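PDB 2FEX: conserved hypothetical protein from Agrobacterium tumefaciens, which is of unknown function but belongs to the DJ-1/PfpI family, whose members share a flavodoxin-like fold with glutaminase-type amidotransferase domains. Local coordinates for residues A[149-154]-A[159-164]; A[43-48]-A[71-76]. All blocks are in the same frame, centred on the assembly; numbering follows the deposited sequence.

Interaction 1: A[149-154]-A[159-164]; sequences GVVTAA and VSFAVE
F161 meets strand 150-153 mostly through one corner of its ring: F161 CD1 lies 3.7 Å from A153 CB and 3.8 Å from V151 CG1, both methyls approaching the ring obliquely. A chi1 of -173° swings CG away from the F161 backbone N and holds the ring out toward the strand. A153 suits its place because a lone methyl lets the ring settle close to the strand, where A153 CB also meets F161 CB at 4.0 Å.

V151 uses both branches. V151 CG1 fits between the F161 ring and E164, touching E164 CB at 3.8 Å, while V151 CG2 comes within 4.0 Å of E164 O. A beta-branched residue thus suits the strand, since its two methyls reach the helix together. Of the E164 side chain it is CB that makes the contact; the chain bends at chi2 (-66°) and takes the carboxylate away from this apolar patch.

Strand and helix run nearly antiparallel, at 171°, with their axes 8.3 Å apart, as expected where a short turn brings a helix back over the strand before it. Strand 150-153 is bonded to strand 96-100 on one side and 145-147 on the other, F161 also packs on A98 and I100, and A162 faces helix 18-27.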
loop_
_atom_site.group_PDB
_atom_site.type_symbol
_atom_site.label_atom_id
_atom_site.label_comp_id
_atom_site.label_asym_id
_atom_site.label_seq_id
_atom_site.Cartn_x
_atom_site.Cartn_y
_atom_site.Cartn_z
ATOM N N GLY A 149 6.711 -22.940 6.786
ATOM C CA GLY A 149 6.023 -21.915 7.622
ATOM C C GLY A 149 6.679 -20.557 7.591
ATOM O O GLY A 149 6.431 -19.716 8.464
ATOM N N VAL A 150 7.523 -20.313 6.585
ATOM C CA VAL A 150 8.151 -19.012 6.432
ATOM C C VAL A 150 7.869 -18.518 5.013
ATOM O O VAL A 150 8.124 -19.208 4.013
ATOM C CB VAL A 150 9.707 -19.148 6.627
ATOM C CG1 VAL A 150 10.438 -17.803 6.328
ATOM C CG2 VAL A 150 10.021 -19.634 8.060
ATOM N N VAL A 151 7.343 -17.307 4.921
ATOM C CA VAL A 151 7.081 -16.692 3.632
ATOM C C VAL A 151 8.049 -15.496 3.479
ATOM O O VAL A 151 8.193 -14.662 4.391
ATOM C CB VAL A 151 5.625 -16.179 3.551
ATOM C CG1 VAL A 151 5.425 -15.317 2.265
ATOM C CG2 VAL A 151 4.657 -17.423 3.513
ATOM N N THR A 152 8.702 -15.405 2.329
ATOM C CA THR A 152 9.601 -14.305 2.055
ATOM C C THR A 152 9.333 -13.742 0.643
ATOM O O THR A 152 8.798 -14.424 -0.213
ATOM C CB THR A 152 11.098 -14.734 2.196
ATOM O OG1 THR A 152 11.304 -15.927 1.417
ATOM C CG2 THR A 152 11.449 -14.952 3.713
ATOM N N ALA A 153 9.711 -12.474 0.450
ATOM C CA ALA A 153 9.560 -11.790 -0.837
ATOM C C ALA A 153 10.446 -10.582 -0.897
ATOM O O ALA A 153 10.865 -10.033 0.133
ATOM C CB ALA A 153 8.113 -11.332 -0.983
ATOM N N ALA A 154 10.710 -10.175 -2.145
ATOM C CA ALA A 154 11.399 -8.911 -2.399
ATOM C C ALA A 154 10.306 -7.818 -2.225
ATOM O O ALA A 154 9.083 -8.107 -2.371
ATOM C CB ALA A 154 11.892 -8.932 -3.813
ATOM N N VAL A 159 2.175 -8.458 -4.145
ATOM C CA VAL A 159 0.974 -9.260 -4.431
ATOM C C VAL A 159 1.209 -10.722 -4.062
ATOM O O VAL A 159 0.410 -11.313 -3.356
ATOM C CB VAL A 159 0.517 -9.101 -5.881
ATOM C CG1 VAL A 159 -0.786 -9.928 -6.060
ATOM C CG2 VAL A 159 0.313 -7.584 -6.161
ATOM N N SER A 160 2.296 -11.328 -4.560
ATOM C CA SER A 160 2.534 -12.730 -4.268
ATOM C C SER A 160 2.870 -12.934 -2.767
ATOM O O SER A 160 2.578 -13.991 -2.225
ATOM C CB SER A 160 3.604 -13.337 -5.166
ATOM O OG SER A 160 4.821 -12.604 -5.082
ATOM N N PHE A 161 3.422 -11.897 -2.148
ATOM C CA PHE A 161 3.644 -11.948 -0.677
ATOM C C PHE A 161 2.271 -12.154 0.004
ATOM O O PHE A 161 2.097 -13.083 0.839
ATOM C CB PHE A 161 4.274 -10.638 -0.220
ATOM C CG PHE A 161 4.706 -10.633 1.245
ATOM C CD1 PHE A 161 5.603 -11.575 1.735
ATOM C CD2 PHE A 161 4.212 -9.626 2.095
ATOM C CE1 PHE A 161 6.072 -11.482 3.094
ATOM C CE2 PHE A 161 4.672 -9.526 3.463
ATOM C CZ PHE A 161 5.561 -10.498 3.954
ATOM N N ALA A 162 1.286 -11.331 -0.392
ATOM C CA ALA A 162 -0.037 -11.461 0.203
ATOM C C ALA A 162 -0.673 -12.826 -0.078
ATOM O O ALA A 162 -1.249 -13.459 0.827
ATOM C CB ALA A 162 -0.956 -10.331 -0.259
ATOM N N VAL A 163 -0.553 -13.279 -1.320
ATOM C CA VAL A 163 -1.210 -14.543 -1.734
ATOM C C VAL A 163 -0.566 -15.687 -0.912
ATOM O O VAL A 163 -1.284 -16.555 -0.411
ATOM C CB VAL A 163 -0.995 -14.786 -3.228
ATOM C CG1 VAL A 163 -1.311 -16.247 -3.584
ATOM C CG2 VAL A 163 -1.793 -13.738 -4.052
ATOM N N GLU A 164 0.771 -15.680 -0.756
ATOM C CA GLU A 164 1.419 -16.822 -0.063
ATOM C C GLU A 164 1.063 -16.835 1.440
ATOM O O GLU A 164 0.937 -17.911 2.037
ATOM C CB GLU A 164 2.937 -16.820 -0.247
ATOM C CG GLU A 164 3.379 -17.097 -1.688
ATOM C CD GLU A 164 3.025 -18.528 -2.176
ATOM O OE1 GLU A 164 2.633 -19.439 -1.370
ATOM O OE2 GLU A 164 3.124 -18.742 -3.408
#

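Interaction 2: A[43-48]-A[71-76]; sequences TSMGGL and GGLSWE
M45, a selenomethionine, lays its CG-SE stretch across L73, both atoms meeting the leucine's branch point. It projects from a type I beta turn, S44 to G47, that joins the two strands of a small antiparallel hairpin, 42-43 and 49-51; its partner follows strand 66-69 of the main sheet, near the start of a short, weakly bonded helix.

The two side chains cross at about a right angle. M45 CG is 4.0 Å from L73 CG, and M45 SE comes equally close to that same L73 CG. CG of M45 stands anti to the carbonyl carbon, and the extended chi2 (170°) then carries M45 SE to 4.1 Å from G72 CA; the bend at chi3 turns only the terminal CE. A long, flexible, unbranched side chain suits this span between loops, and the compact fork of L73 offers it an apolar surface. G72 fits because of its own backbone: at its phi of 143° a CB would be jammed against the carbonyl O of G71. Having no side chain, it also lets the selenium sit over its CA.

The turn is held from within. G47 N donates to S44 O, and G47, with positive phi, lets the chain swing back toward the second strand. D14 binds both S44 OG and G46 N, so an outside carboxylate secures the turn as well. The second subunit reaches the same place: its S26 and R25 bond to M45 O, its Y27 packs on M45 and its S26 on L73, making this loop pair part of the dimer interface.

A serine suits the first position of the turn because its hydroxyl can serve the backbone: L48 N donates to S44 OG across 2.9 Å, with an N-H...O angle of 140°.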
loop_
_atom_site.group_PDB
_atom_site.type_symbol
_atom_site.label_atom_id
_atom_site.label_comp_id
_atom_site.label_asym_id
_atom_site.label_seq_id
_atom_site.Cartn_x
_atom_site.Cartn_y
_atom_site.Cartn_z
ATOM N N THR A 43 5.836 6.622 11.711
ATOM C CA THR A 43 5.490 7.328 10.433
ATOM C C THR A 43 5.968 6.453 9.279
ATOM O O THR A 43 7.120 6.057 9.238
ATOM C CB THR A 43 6.187 8.648 10.372
ATOM O OG1 THR A 43 5.796 9.453 11.509
ATOM C CG2 THR A 43 5.843 9.382 9.099
ATOM N N SER A 44 5.092 6.143 8.351
ATOM C CA SER A 44 5.502 5.297 7.209
ATOM C C SER A 44 6.418 6.074 6.263
ATOM O O SER A 44 6.596 7.329 6.349
ATOM C CB SER A 44 4.285 4.892 6.367
ATOM O OG SER A 44 3.722 6.026 5.671
HETATM N N MSE A 45 6.995 5.352 5.306
HETATM C CA MSE A 45 7.792 6.045 4.277
HETATM C C MSE A 45 6.974 7.137 3.586
HETATM O O MSE A 45 7.530 8.167 3.194
HETATM C CB MSE A 45 8.308 5.045 3.218
HETATM C CG MSE A 45 9.562 4.355 3.709
HETATM SE SE MSE A 45 10.044 2.866 2.504
HETATM C CE MSE A 45 10.633 3.960 0.916
ATOM N N GLY A 46 5.681 6.856 3.388
ATOM C CA GLY A 46 4.749 7.776 2.715
ATOM C C GLY A 46 4.182 8.871 3.617
ATOM O O GLY A 46 3.397 9.721 3.130
ATOM N N GLY A 47 4.647 8.931 4.876
ATOM C CA GLY A 47 4.237 9.993 5.803
ATOM C C GLY A 47 3.001 9.668 6.649
ATOM O O GLY A 47 2.621 10.522 7.475
ATOM N N LEU A 48 2.406 8.492 6.492
ATOM C CA LEU A 48 1.240 8.161 7.358
ATOM C C LEU A 48 1.699 8.151 8.830
ATOM O O LEU A 48 2.611 7.394 9.176
ATOM C CB LEU A 48 0.686 6.747 7.068
ATOM C CG LEU A 48 0.097 6.535 5.671
ATOM C CD1 LEU A 48 -0.232 5.034 5.563
ATOM C CD2 LEU A 48 -1.174 7.424 5.449
ATOM N N GLY A 71 9.017 -4.444 5.106
ATOM C CA GLY A 71 10.284 -3.742 5.082
ATOM C C GLY A 71 10.141 -2.251 5.265
ATOM O O GLY A 71 9.099 -1.772 5.791
ATOM N N GLY A 72 11.192 -1.509 4.855
ATOM C CA GLY A 72 11.186 -0.071 5.138
ATOM C C GLY A 72 12.608 0.335 5.466
ATOM O O GLY A 72 13.537 -0.476 5.245
ATOM N N LEU A 73 12.778 1.568 5.946
ATOM C CA LEU A 73 14.171 2.127 5.950
ATOM C C LEU A 73 14.907 1.956 7.270
ATOM O O LEU A 73 16.070 2.407 7.409
ATOM C CB LEU A 73 14.096 3.616 5.666
ATOM C CG LEU A 73 13.470 3.966 4.326
ATOM C CD1 LEU A 73 13.409 5.494 4.142
ATOM C CD2 LEU A 73 14.167 3.310 3.103
ATOM N N SER A 74 14.246 1.395 8.281
ATOM C CA SER A 74 14.929 1.333 9.608
ATOM C C SER A 74 16.248 0.569 9.563
ATOM O O SER A 74 17.242 0.987 10.168
ATOM C CB SER A 74 14.012 0.778 10.739
ATOM O OG SER A 74 13.586 -0.541 10.420
ATOM N N TRP A 75 16.255 -0.534 8.811
ATOM C CA TRP A 75 17.533 -1.312 8.683
ATOM C C TRP A 75 18.681 -0.482 8.119
ATOM O O TRP A 75 19.750 -0.391 8.759
ATOM C CB TRP A 75 17.269 -2.618 7.925
ATOM C CG TRP A 75 16.316 -3.492 8.732
ATOM C CD1 TRP A 75 16.638 -4.404 9.723
ATOM C CD2 TRP A 75 14.910 -3.480 8.635
ATOM N NE1 TRP A 75 15.492 -4.933 10.261
ATOM C CE2 TRP A 75 14.407 -4.403 9.600
ATOM C CE3 TRP A 75 13.997 -2.772 7.830
ATOM C CZ2 TRP A 75 13.003 -4.644 9.762
ATOM C CZ3 TRP A 75 12.614 -2.975 8.000
ATOM C CH2 TRP A 75 12.125 -3.892 8.964
ATOM N N GLU A 76 18.450 0.201 6.986
ATOM C CA GLU A 76 19.528 0.953 6.356
ATOM C C GLU A 76 19.910 2.157 7.200
ATOM O O GLU A 76 21.063 2.609 7.132
ATOM C CB GLU A 76 19.186 1.380 4.949
ATOM C CG GLU A 76 18.002 2.213 4.784
ATOM C CD GLU A 76 17.538 2.143 3.335
ATOM O OE1 GLU A 76 16.911 1.097 2.935
ATOM O OE2 GLU A 76 17.841 3.130 2.630
#

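Overall arrangement
Interactions 1 and 2 occupy different levels of one DJ-1/PfpI domain, their centres 19 Å apart and their nearest atoms about 7 Å apart without touching. The centre of interaction 1 lies about 7 Å from that of the chain, the centre of interaction 2 about 14 Å. In the main sheet strand 96-100 separates strand 150-153 from strand 66-69, which 71-76 follows. Strand 96-100 contains G99 and runs on to C101 and A103, a sequence consistent with the nucleophile elbow of this superfamily. F161 touches residues of that element; G72 lies near it without contact, but W75 packs on A103. The second subunit borders both contacts, its E186 bonding to V159 N and S160 N in interaction 1.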